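Local coordinates for protein GCN5-related N-acetyltransferase (Kribbella flavida, PDB 4IUS) that probably transfers an acyl group, most likely acetyl from acetyl-coenzyme A, to an acceptor molecule, at residues L33-D36 / F41-R44; S21-V26 / A71-W76; L202-T207 / A232-R237; T186-V191 / Y209-A214. The protein carries 1 engineered substitution. One frame throughout, in Å; residues are numbered along the deposited sequence.

Contact 1. Residues L33-D36 / F41-R44; sequences LLHD and FLSR
Leu33 and Arg44 form a hydrogen-bonded antiparallel pair, with Leu33 N to Arg44 O at 2.8 Å and Arg44 N to Leu33 O at 3.1 Å. The motif is a beta hairpin with a long connecting loop, made of strands 30-35 and 44-47 of a small three-stranded sheet. The CA of Ser43 adds a CA-H...O contact to Leu33 O, also at 3.1 Å. Two residues on from Leu33 a side chain is the acceptor: His35 N donates to Ser43 OG over 3.0 Å in a nearly straight bond (169°), which Ser43 reaches because OG lies beside its own backbone N (chi1 -62°). Beyond it, the imidazole of His35 lies under Leu42, whose CD1 sits 3.9 Å from the centroid of the His35 ring, almost on the ring normal, a CH-pi contact. Glu37 N, which donates to His35 ND1, probably helps fix the turn of the ring. With an alanine here in place of the histidine, Leu42 CD1 would probably lose the ring face it rests on and Glu37 N its acceptor. In the next shell, Arg75 reaches His35 O, and Arg22 NE reaches Leu42 O. Leu33 points to the same face of the sheet as Arg44 and packs on Leu15, Leu18 and Val19 of helix 6-19. At the root of the imidazole, His35 CB lies 3.4 Å from Leu42 O and 3.7 Å from Leu42 CB.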
loop_
_atom_site.group_PDB
_atom_site.type_symbol
_atom_site.label_atom_id
_atom_site.label_comp_id
_atom_site.label_asym_id
_atom_site.label_seq_id
_atom_site.Cartn_x
_atom_site.Cartn_y
_atom_site.Cartn_z
ATOM N N LEU A 33 13.932 2.649 6.430
ATOM C CA LEU A 33 14.000 2.716 4.970
ATOM C C LEU A 33 13.932 4.184 4.564
ATOM O O LEU A 33 12.931 4.863 4.779
ATOM C CB LEU A 33 12.873 1.929 4.363
ATOM C CG LEU A 33 12.853 0.439 4.706
ATOM C CD1 LEU A 33 11.482 -0.175 4.347
ATOM C CD2 LEU A 33 14.010 -0.337 4.071
ATOM N N LEU A 34 15.032 4.681 3.995
ATOM C CA LEU A 34 15.193 6.118 3.679
ATOM C C LEU A 34 15.238 6.299 2.153
ATOM O O LEU A 34 16.115 5.771 1.465
ATOM C CB LEU A 34 16.458 6.689 4.360
ATOM C CG LEU A 34 16.334 6.877 5.874
ATOM C CD1 LEU A 34 17.666 6.940 6.624
ATOM C CD2 LEU A 34 15.488 8.095 6.218
ATOM N N HIS A 35 14.308 7.085 1.639
ATOM C CA HIS A 35 14.228 7.403 0.222
ATOM C C HIS A 35 15.180 8.528 -0.104
ATOM O O HIS A 35 15.589 9.275 0.782
ATOM C CB HIS A 35 12.800 7.795 -0.061
ATOM C CG HIS A 35 12.421 7.751 -1.495
ATOM N ND1 HIS A 35 12.648 8.774 -2.382
ATOM C CD2 HIS A 35 11.828 6.729 -2.208
ATOM C CE1 HIS A 35 12.203 8.388 -3.595
ATOM N NE2 HIS A 35 11.705 7.157 -3.493
ATOM N N ASP A 36 15.547 8.672 -1.371
ATOM C CA ASP A 36 16.300 9.857 -1.786
ATOM C C ASP A 36 15.525 11.161 -1.526
ATOM O O ASP A 36 16.094 12.153 -1.096
ATOM C CB ASP A 36 16.694 9.764 -3.275
ATOM C CG ASP A 36 17.800 8.722 -3.552
ATOM O OD1 ASP A 36 18.414 8.183 -2.608
ATOM O OD2 ASP A 36 18.074 8.459 -4.738
ATOM N N PHE A 41 6.364 10.446 3.801
ATOM C CA PHE A 41 5.840 9.087 3.812
ATOM C C PHE A 41 6.655 8.139 2.958
ATOM O O PHE A 41 6.413 6.923 3.011
ATOM C CB PHE A 41 4.354 9.030 3.461
ATOM C CG PHE A 41 4.015 9.618 2.119
ATOM C CD1 PHE A 41 4.255 8.916 0.970
ATOM C CD2 PHE A 41 3.507 10.902 2.029
ATOM C CE1 PHE A 41 3.977 9.474 -0.274
ATOM C CE2 PHE A 41 3.206 11.470 0.811
ATOM C CZ PHE A 41 3.453 10.749 -0.349
ATOM N N LEU A 42 7.616 8.632 2.176
ATOM C CA LEU A 42 8.523 7.813 1.421
ATOM C C LEU A 42 9.597 7.157 2.283
ATOM O O LEU A 42 10.323 6.263 1.781
ATOM C CB LEU A 42 9.161 8.573 0.261
ATOM C CG LEU A 42 8.129 9.051 -0.790
ATOM C CD1 LEU A 42 8.890 9.791 -1.889
ATOM C CD2 LEU A 42 7.272 7.912 -1.345
ATOM N N SER A 43 9.740 7.593 3.524
ATOM C CA SER A 43 10.681 6.989 4.452
ATOM C C SER A 43 9.926 6.476 5.674
ATOM O O SER A 43 9.130 7.196 6.225
ATOM C CB SER A 43 11.761 7.969 4.859
ATOM O OG SER A 43 12.539 8.396 3.736
ATOM N N ARG A 44 10.187 5.236 6.099
ATOM C CA ARG A 44 9.475 4.648 7.229
ATOM C C ARG A 44 10.269 3.462 7.712
ATOM O O ARG A 44 11.205 2.990 7.040
ATOM C CB ARG A 44 8.064 4.190 6.832
ATOM C CG ARG A 44 8.044 3.025 5.892
ATOM C CD ARG A 44 6.648 2.522 5.568
ATOM N NE ARG A 44 5.915 3.578 4.878
ATOM C CZ ARG A 44 5.272 3.447 3.720
ATOM N NH1 ARG A 44 5.137 2.258 3.144
ATOM N NH2 ARG A 44 4.660 4.518 3.195
#

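Contact 2. Residues S21-V26 / A71-W76; sequences SRRQVV and AAEDRW. Engineered in segment 71-76: Asp74 (natural residue Gly).
Arg23 and Glu73 reach for each other from a strand and a helix end whose backbones stay far apart, Arg23 CA and Glu73 CA being 12.2 Å from one another. Their side chains run obliquely, and the guanidinium and carboxylate planes are turned 59° apart, so the two groups do not meet as a flat, two-pronged pair. One atom on each side makes the approach: Arg23 NH2 stands 3.6 Å from Glu73 OE2, a long salt bridge, with the carboxylate oxygen at the guanidinium edge. Arg23 gets there by extending from the strand with CG opposite the backbone N (chi1 177°) and then bending at chi3, while Glu73 folds at chi2 (-62°). A water accepts from Arg23 NH2 at 2.9 Å, in the guanidinium plane, and donates weakly to Glu73 OE2 at 3.3 Å.

Glu73 sits in a type I turn from Ala71 to Asp74; the end of helix 59-71 is closed by a Schellman motif, Arg75 N to Phe70 O and Asp74 N to Ala71 O. Asp74, the C-prime residue with positive phi, is an engineered substitution for glycine. Arg23 belongs to strand 22-27, so the contact links an outer strand of the small sheet to this helix end. With a long charge pair, a weak water bridge and both residues modelled in two conformers, the link probably amounts to a mobile surface attraction.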
loop_
_atom_site.group_PDB
_atom_site.type_symbol
_atom_site.label_atom_id
_atom_site.label_comp_id
_atom_site.label_asym_id
_atom_site.label_seq_id
_atom_site.Cartn_x
_atom_site.Cartn_y
_atom_site.Cartn_z
ATOM N N SER A 21 14.170 0.933 -3.741
ATOM C CA SER A 21 14.437 2.354 -3.911
ATOM C C SER A 21 14.789 3.116 -2.625
ATOM O O SER A 21 14.768 4.340 -2.582
ATOM C CB SER A 21 13.245 3.034 -4.591
ATOM O OG SER A 21 12.117 2.942 -3.783
ATOM N N ARG A 22 15.084 2.390 -1.563
ATOM C CA ARG A 22 15.387 2.987 -0.269
ATOM C C ARG A 22 16.610 2.370 0.370
ATOM O O ARG A 22 16.837 1.163 0.253
ATOM C CB ARG A 22 14.196 2.847 0.668
ATOM C CG ARG A 22 12.962 3.602 0.199
ATOM C CD ARG A 22 11.723 3.208 0.893
ATOM N NE ARG A 22 10.573 3.894 0.390
ATOM C CZ ARG A 22 9.870 3.579 -0.680
ATOM N NH1 ARG A 22 10.245 2.599 -1.463
ATOM N NH2 ARG A 22 8.782 4.297 -0.964
ATOM N N ARG A 23 17.373 3.227 1.041
ATOM C CA ARG A 23 18.520 2.779 1.822
ATOM C C ARG A 23 18.033 2.164 3.120
ATOM O O ARG A 23 17.103 2.675 3.743
ATOM C CB ARG A 23 19.478 3.959 2.074
ATOM C CG ARG A 23 20.670 3.619 2.941
ATOM C CD ARG A 23 21.675 4.745 2.927
ATOM N NE ARG A 23 21.164 5.963 3.540
ATOM C CZ ARG A 23 21.212 6.228 4.841
ATOM N NH1 ARG A 23 21.660 5.330 5.689
ATOM N NH2 ARG A 23 20.767 7.387 5.299
ATOM N N GLN A 24 18.685 1.086 3.525
ATOM C CA GLN A 24 18.303 0.345 4.718
ATOM C C GLN A 24 19.170 0.677 5.906
ATOM O O GLN A 24 20.403 0.753 5.798
ATOM C CB GLN A 24 18.442 -1.152 4.479
ATOM C CG GLN A 24 17.564 -1.683 3.389
ATOM C CD GLN A 24 17.852 -3.126 3.117
ATOM O OE1 GLN A 24 17.880 -3.941 4.024
ATOM N NE2 GLN A 24 18.182 -3.418 1.864
ATOM N N VAL A 25 18.518 0.827 7.047
ATOM C CA VAL A 25 19.171 0.895 8.369
ATOM C C VAL A 25 18.602 -0.258 9.206
ATOM O O VAL A 25 17.526 -0.146 9.811
ATOM C CB VAL A 25 18.935 2.248 9.040
ATOM C CG1 VAL A 25 19.578 2.259 10.432
ATOM C CG2 VAL A 25 19.468 3.357 8.131
ATOM N N VAL A 26 19.242 -1.410 9.118
ATOM C CA VAL A 26 18.754 -2.593 9.827
ATOM C C VAL A 26 19.233 -2.529 11.274
ATOM O O VAL A 26 20.402 -2.315 11.561
ATOM C CB VAL A 26 19.233 -3.906 9.202
ATOM C CG1 VAL A 26 18.760 -5.113 10.037
ATOM C CG2 VAL A 26 18.735 -4.009 7.754
ATOM N N ALA A 71 16.804 11.402 11.913
ATOM C CA ALA A 71 17.115 12.765 12.380
ATOM C C ALA A 71 18.255 13.367 11.575
ATOM O O ALA A 71 18.241 14.576 11.321
ATOM C CB ALA A 71 17.458 12.726 13.847
ATOM N N ALA A 72 19.224 12.567 11.153
ATOM C CA ALA A 72 20.353 13.041 10.347
ATOM C C ALA A 72 19.906 13.614 9.021
ATOM O O ALA A 72 20.626 14.381 8.400
ATOM C CB ALA A 72 21.367 11.905 10.141
ATOM N N GLU A 73 18.724 13.221 8.572
ATOM C CA GLU A 73 18.124 13.699 7.326
ATOM C C GLU A 73 17.000 14.695 7.594
ATOM O O GLU A 73 16.271 15.076 6.662
ATOM C CB GLU A 73 17.499 12.514 6.548
ATOM C CG GLU A 73 18.418 11.378 6.165
ATOM C CD GLU A 73 19.547 11.772 5.239
ATOM O OE1 GLU A 73 19.449 12.814 4.551
ATOM O OE2 GLU A 73 20.541 11.006 5.180
ATOM N N ASP A 74 16.795 15.113 8.845
ATOM C CA ASP A 74 15.658 15.983 9.230
ATOM C C ASP A 74 14.305 15.373 8.888
ATOM O O ASP A 74 13.352 16.057 8.584
ATOM C CB ASP A 74 15.791 17.407 8.616
ATOM C CG ASP A 74 16.567 18.377 9.485
ATOM O OD1 ASP A 74 16.451 18.322 10.739
ATOM O OD2 ASP A 74 17.353 19.160 8.912
ATOM N N ARG A 75 14.242 14.036 8.955
ATOM C CA ARG A 75 13.021 13.318 8.664
ATOM C C ARG A 75 12.355 12.763 9.910
ATOM O O ARG A 75 13.026 12.330 10.859
ATOM C CB ARG A 75 13.294 12.213 7.683
ATOM C CG ARG A 75 13.659 12.768 6.339
ATOM C CD ARG A 75 13.915 11.688 5.337
ATOM N NE ARG A 75 14.553 12.228 4.136
ATOM C CZ ARG A 75 15.023 11.464 3.180
ATOM N NH1 ARG A 75 14.859 10.144 3.238
ATOM N NH2 ARG A 75 15.655 12.008 2.161
ATOM N N TRP A 76 11.040 12.750 9.857
ATOM C CA TRP A 76 10.217 12.211 10.930
ATOM C C TRP A 76 9.913 10.742 10.710
ATOM O O TRP A 76 9.581 10.330 9.600
ATOM C CB TRP A 76 8.949 13.036 10.999
ATOM C CG TRP A 76 7.910 12.552 11.954
ATOM C CD1 TRP A 76 7.849 12.775 13.299
ATOM C CD2 TRP A 76 6.741 11.770 11.631
ATOM N NE1 TRP A 76 6.731 12.190 13.831
ATOM C CE2 TRP A 76 6.033 11.573 12.859
ATOM C CE3 TRP A 76 6.222 11.227 10.466
ATOM C CZ2 TRP A 76 4.849 10.854 12.928
ATOM C CZ3 TRP A 76 5.008 10.560 10.524
ATOM C CH2 TRP A 76 4.332 10.375 11.740
HETATM O O HOH W 1 20.849 8.969 7.787
#

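Contact 3. Residues L202-T207 / A232-R237; sequences LGALAT and ADRIYR. With MLI (malonate ion), chain B.
The guanidinium of Arg234 is sandwiched between Gly203, whose C and O lie over one face, and Ala232, whose CB sits 3.3 Å above the plane of the opposite face of Arg234, toward its rim. Its edge faces malonate and the Tyr236 hydroxyl. Arg234 CG lies between the backbone N and the carbonyl carbon (chi1 63°), and a bend at chi3 (72°) brings NE and NH2 to the anion. Arg234 NE donates to malonate O9 at 3.1 Å, NH2 makes a weak bond to O6, and NH1 gives a bond of 2.8 Å to Tyr236 OH, nearly in plane. Asp230, salt-bridged to NH1, probably helps fix the group. The Tyr236 ring has Arg234 CG over one face and Thr207 OG1 at its edge, 3.9 Å from CE1. The anion lies at the start of helix 202-216, where Gly203 N meets malonate O7 at 2.8 Å, Ala204 N meets O9, and Gly201 N adds a third amide. In GNAT enzymes this helix start usually cradles the pyrophosphate of coenzyme A, and the malonate, probably from the crystallisation liquor, may mimic it. A methionine replacing the arginine would probably leave the anion without its positive partner and Asp230 without its mate.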
loop_
_atom_site.group_PDB
_atom_site.type_symbol
_atom_site.label_atom_id
_atom_site.label_comp_id
_atom_site.label_asym_id
_atom_site.label_seq_id
_atom_site.Cartn_x
_atom_site.Cartn_y
_atom_site.Cartn_z
ATOM N N LEU A 202 -17.961 2.875 -9.816
ATOM C CA LEU A 202 -16.842 2.989 -10.737
ATOM C C LEU A 202 -15.499 2.754 -10.040
ATOM O O LEU A 202 -14.594 2.217 -10.670
ATOM C CB LEU A 202 -16.854 4.351 -11.444
ATOM C CG LEU A 202 -18.148 4.633 -12.224
ATOM C CD1 LEU A 202 -18.219 6.092 -12.679
ATOM C CD2 LEU A 202 -18.317 3.647 -13.371
ATOM N N GLY A 203 -15.379 3.111 -8.755
ATOM C CA GLY A 203 -14.171 2.789 -7.987
ATOM C C GLY A 203 -13.958 1.314 -7.817
ATOM O O GLY A 203 -12.853 0.817 -7.886
ATOM N N ALA A 204 -15.051 0.608 -7.605
ATOM C CA ALA A 204 -15.014 -0.849 -7.518
ATOM C C ALA A 204 -14.610 -1.469 -8.867
ATOM O O ALA A 204 -13.804 -2.416 -8.923
ATOM C CB ALA A 204 -16.366 -1.401 -7.027
ATOM N N LEU A 205 -15.135 -0.931 -9.972
ATOM C CA LEU A 205 -14.711 -1.418 -11.306
ATOM C C LEU A 205 -13.230 -1.226 -11.506
ATOM O O LEU A 205 -12.524 -2.096 -12.019
ATOM C CB LEU A 205 -15.479 -0.749 -12.453
ATOM C CG LEU A 205 -16.969 -1.020 -12.539
ATOM C CD1 LEU A 205 -17.471 -0.306 -13.790
ATOM C CD2 LEU A 205 -17.320 -2.496 -12.562
ATOM N N ALA A 206 -12.737 -0.052 -11.111
ATOM C CA ALA A 206 -11.326 0.261 -11.272
ATOM C C ALA A 206 -10.461 -0.718 -10.479
ATOM O O ALA A 206 -9.463 -1.258 -10.949
ATOM C CB ALA A 206 -11.042 1.708 -10.881
ATOM N N THR A 207 -10.873 -0.924 -9.230
ATOM C CA THR A 207 -10.159 -1.853 -8.336
ATOM C C THR A 207 -10.128 -3.246 -8.936
ATOM O O THR A 207 -9.080 -3.890 -8.996
ATOM C CB THR A 207 -10.821 -1.905 -6.955
ATOM O OG1 THR A 207 -10.843 -0.590 -6.382
ATOM C CG2 THR A 207 -10.074 -2.825 -6.014
ATOM N N ALA A 232 -14.438 6.466 0.351
ATOM C CA ALA A 232 -15.615 5.716 -0.131
ATOM C C ALA A 232 -15.820 4.440 0.688
ATOM O O ALA A 232 -14.853 3.698 0.933
ATOM C CB ALA A 232 -15.449 5.357 -1.597
ATOM N N ASP A 233 -17.068 4.151 1.057
ATOM C CA ASP A 233 -17.398 2.932 1.798
ATOM C C ASP A 233 -17.876 1.804 0.867
ATOM O O ASP A 233 -18.876 1.134 1.128
ATOM C CB ASP A 233 -18.423 3.232 2.895
ATOM C CG ASP A 233 -19.838 3.501 2.365
ATOM O OD1 ASP A 233 -20.069 3.464 1.137
ATOM O OD2 ASP A 233 -20.733 3.745 3.210
ATOM N N ARG A 234 -17.159 1.586 -0.223
ATOM C CA ARG A 234 -17.506 0.499 -1.138
ATOM C C ARG A 234 -17.111 -0.813 -0.480
ATOM O O ARG A 234 -16.242 -0.846 0.401
ATOM C CB ARG A 234 -16.836 0.646 -2.514
ATOM C CG ARG A 234 -15.324 0.584 -2.471
ATOM C CD ARG A 234 -14.659 0.765 -3.825
ATOM N NE ARG A 234 -14.762 2.153 -4.277
ATOM C CZ ARG A 234 -13.845 3.110 -4.034
ATOM N NH1 ARG A 234 -12.726 2.826 -3.384
ATOM N NH2 ARG A 234 -14.028 4.364 -4.434
ATOM N N ILE A 235 -17.816 -1.863 -0.889
ATOM C CA ILE A 235 -17.750 -3.173 -0.289
ATOM C C ILE A 235 -16.836 -4.022 -1.208
ATOM O O ILE A 235 -17.267 -4.518 -2.278
ATOM C CB ILE A 235 -19.149 -3.804 -0.165
ATOM C CG1 ILE A 235 -20.031 -2.952 0.763
ATOM C CG2 ILE A 235 -19.043 -5.232 0.380
ATOM C CD1 ILE A 235 -21.519 -3.297 0.734
ATOM N N TYR A 236 -15.562 -4.162 -0.844
ATOM C CA TYR A 236 -14.605 -4.894 -1.672
ATOM C C TYR A 236 -14.957 -6.390 -1.753
ATOM O O TYR A 236 -14.490 -7.112 -2.635
ATOM C CB TYR A 236 -13.155 -4.682 -1.160
ATOM C CG TYR A 236 -12.699 -3.239 -1.367
ATOM C CD1 TYR A 236 -12.279 -2.770 -2.585
ATOM C CD2 TYR A 236 -12.777 -2.344 -0.323
ATOM C CE1 TYR A 236 -11.879 -1.463 -2.747
ATOM C CE2 TYR A 236 -12.419 -1.017 -0.494
ATOM C CZ TYR A 236 -11.987 -0.585 -1.708
ATOM O OH TYR A 236 -11.597 0.717 -1.916
ATOM N N ARG A 237 -15.765 -6.873 -0.793
ATOM C CA ARG A 237 -16.186 -8.279 -0.793
ATOM C C ARG A 237 -16.876 -8.695 -2.086
ATOM O O ARG A 237 -16.741 -9.840 -2.515
ATOM C CB ARG A 237 -17.133 -8.577 0.371
ATOM C CG ARG A 237 -17.532 -10.052 0.469
ATOM C CD ARG A 237 -17.908 -10.549 1.853
ATOM N NE ARG A 237 -17.626 -11.983 1.996
ATOM C CZ ARG A 237 -18.442 -12.977 1.631
ATOM N NH1 ARG A 237 -19.625 -12.719 1.087
ATOM N NH2 ARG A 237 -18.069 -14.254 1.821
HETATM C C1 MLI B . -17.222 4.017 -4.691
HETATM C C2 MLI B . -16.711 4.916 -5.731
HETATM C C3 MLI B . -17.768 3.221 -5.808
HETATM O O6 MLI B . -16.033 5.904 -5.373
HETATM O O7 MLI B . -17.020 4.485 -6.902
HETATM O O8 MLI B . -18.923 3.608 -6.090
HETATM O O9 MLI B . -17.209 2.132 -6.163
#

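Contact 4. Residues T186-V191 / Y209-A214; sequences TEVAGV and YATQQA
A chi1 of 173° puts Val188 CG1 opposite the backbone N and leaves CG2 beside it, so that CG2 is the methyl facing Thr211. On the helix, Thr211 turns OG1 rather than CG2 to the strand, and Val188 CG2 rests 3.6 Å from Thr211 OG1. The two side chains cross at about a right angle. Two residues back along the strand, Thr186 sends OG1 opposite its backbone N (chi1 -170°), where it bonds to Thr179 O, and this leaves Thr186 CG2 to meet Ala214 CB at 3.7 Å, methyl against methyl.

The pieces are strand 185-193 and helix 202-216, the first two elements of a beta-alpha-beta unit completed by the parallel strand 222-225 in the mixed sheet of the GNAT fold. Thr186 and Val188 point toward the helix, and Thr211 and Ala214, three apart on the helix, receive them. Trp178 touches both Thr186 and Ala214 from the adjoining strand.

No hydrogen bond crosses between the segments. The buried hydroxyl of Thr211 is satisfied by Thr207 O and by Tyr241 OH, so it can present its oxygen to a valine methyl, and between these two segments van der Waals packing does the holding.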
loop_
_atom_site.group_PDB
_atom_site.type_symbol
_atom_site.label_atom_id
_atom_site.label_comp_id
_atom_site.label_asym_id
_atom_site.label_seq_id
_atom_site.Cartn_x
_atom_site.Cartn_y
_atom_site.Cartn_z
ATOM N N THR A 186 1.204 -8.246 -5.112
ATOM C CA THR A 186 1.010 -6.846 -5.461
ATOM C C THR A 186 0.045 -6.204 -4.470
ATOM O O THR A 186 -0.809 -6.874 -3.933
ATOM C CB THR A 186 0.469 -6.688 -6.907
ATOM O OG1 THR A 186 0.508 -5.291 -7.278
ATOM C CG2 THR A 186 -0.947 -7.218 -7.060
ATOM N N GLU A 187 0.205 -4.897 -4.259
ATOM C CA GLU A 187 -0.738 -4.061 -3.573
ATOM C C GLU A 187 -1.544 -3.278 -4.587
ATOM O O GLU A 187 -0.947 -2.630 -5.452
ATOM C CB GLU A 187 -0.033 -3.116 -2.608
ATOM C CG GLU A 187 -1.049 -2.274 -1.835
ATOM C CD GLU A 187 -0.489 -1.148 -0.985
ATOM O OE1 GLU A 187 0.736 -0.986 -0.991
ATOM O OE2 GLU A 187 -1.300 -0.456 -0.309
ATOM N N VAL A 188 -2.861 -3.293 -4.468
ATOM C CA VAL A 188 -3.736 -2.445 -5.261
ATOM C C VAL A 188 -4.015 -1.201 -4.416
ATOM O O VAL A 188 -4.379 -1.305 -3.232
ATOM C CB VAL A 188 -5.021 -3.178 -5.682
ATOM C CG1 VAL A 188 -5.987 -2.226 -6.351
ATOM C CG2 VAL A 188 -4.660 -4.323 -6.625
ATOM N N ALA A 189 -3.789 -0.020 -4.988
ATOM C CA ALA A 189 -3.867 1.237 -4.261
ATOM C C ALA A 189 -4.167 2.328 -5.271
ATOM O O ALA A 189 -4.460 2.078 -6.428
ATOM C CB ALA A 189 -2.554 1.516 -3.500
ATOM N N GLY A 190 -4.163 3.556 -4.836
ATOM C CA GLY A 190 -4.404 4.659 -5.751
ATOM C C GLY A 190 -5.807 4.653 -6.330
ATOM O O GLY A 190 -6.013 5.130 -7.439
ATOM N N VAL A 191 -6.784 4.151 -5.595
ATOM C CA VAL A 191 -8.135 4.038 -6.073
ATOM C C VAL A 191 -8.805 5.394 -5.903
ATOM O O VAL A 191 -8.732 6.014 -4.837
ATOM C CB VAL A 191 -8.960 2.940 -5.361
ATOM C CG1 VAL A 191 -10.377 2.824 -5.945
ATOM C CG2 VAL A 191 -8.244 1.616 -5.481
ATOM N N TYR A 209 -10.576 -4.212 -12.106
ATOM C CA TYR A 209 -9.843 -4.284 -13.363
ATOM C C TYR A 209 -8.348 -4.156 -13.154
ATOM O O TYR A 209 -7.580 -4.869 -13.779
ATOM C CB TYR A 209 -10.374 -3.206 -14.356
ATOM C CG TYR A 209 -9.822 -3.352 -15.744
ATOM C CD1 TYR A 209 -10.192 -4.423 -16.556
ATOM C CD2 TYR A 209 -8.954 -2.398 -16.264
ATOM C CE1 TYR A 209 -9.649 -4.540 -17.808
ATOM C CE2 TYR A 209 -8.425 -2.534 -17.530
ATOM C CZ TYR A 209 -8.778 -3.630 -18.292
ATOM O OH TYR A 209 -8.260 -3.762 -19.587
ATOM N N ALA A 210 -7.924 -3.313 -12.210
ATOM C CA ALA A 210 -6.507 -3.213 -11.858
ATOM C C ALA A 210 -5.995 -4.557 -11.276
ATOM O O ALA A 210 -4.925 -5.046 -11.643
ATOM C CB ALA A 210 -6.223 -2.102 -10.864
ATOM N N THR A 211 -6.804 -5.155 -10.391
ATOM C CA THR A 211 -6.439 -6.442 -9.810
ATOM C C THR A 211 -6.296 -7.484 -10.933
ATOM O O THR A 211 -5.341 -8.265 -10.973
ATOM C CB THR A 211 -7.457 -6.912 -8.762
ATOM O OG1 THR A 211 -7.624 -5.901 -7.783
ATOM C CG2 THR A 211 -6.958 -8.172 -8.064
ATOM N N GLN A 212 -7.284 -7.501 -11.828
ATOM C CA GLN A 212 -7.272 -8.454 -12.914
ATOM C C GLN A 212 -6.049 -8.290 -13.780
ATOM O O GLN A 212 -5.431 -9.278 -14.172
ATOM C CB GLN A 212 -8.518 -8.273 -13.764
ATOM C CG GLN A 212 -8.653 -9.294 -14.878
ATOM C CD GLN A 212 -9.867 -9.037 -15.710
ATOM O OE1 GLN A 212 -9.987 -7.985 -16.303
ATOM N NE2 GLN A 212 -10.808 -9.949 -15.669
ATOM N N GLN A 213 -5.642 -7.061 -14.086
ATOM C CA GLN A 213 -4.450 -6.869 -14.868
ATOM C C GLN A 213 -3.160 -7.260 -14.142
ATOM O O GLN A 213 -2.239 -7.847 -14.742
ATOM C CB GLN A 213 -4.399 -5.414 -15.378
ATOM C CG GLN A 213 -5.576 -5.027 -16.270
ATOM C CD GLN A 213 -5.800 -6.055 -17.349
ATOM O OE1 GLN A 213 -4.914 -6.315 -18.154
ATOM N NE2 GLN A 213 -6.975 -6.708 -17.329
ATOM N N ALA A 214 -3.092 -6.995 -12.843
ATOM C CA ALA A 214 -1.959 -7.425 -12.062
ATOM C C ALA A 214 -1.779 -8.946 -12.165
ATOM O O ALA A 214 -0.668 -9.434 -12.285
ATOM C CB ALA A 214 -2.117 -6.988 -10.598
#

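Along the chain, contact 1 lies within the span bracketed by contact 2, and both close before contacts 3 and 4 begin. Contacts 1 and 2 touch, their centres 6 Å apart, and share the small antiparallel sheet through strands 22-27 and 30-35. Contacts 3 and 4 share helix 202-216 and lie 11 Å apart between centres, their segments alternating along the chain, with Val191 packed against Thr207 and Arg234. The two pairs sit on opposite sides of the chain's centre, contacts 2 and 3 being 35 Å apart between centres. Thus contacts 3 and 4 share the helix whose start holds the anion, and contacts 1 and 2 share a separate small sheet.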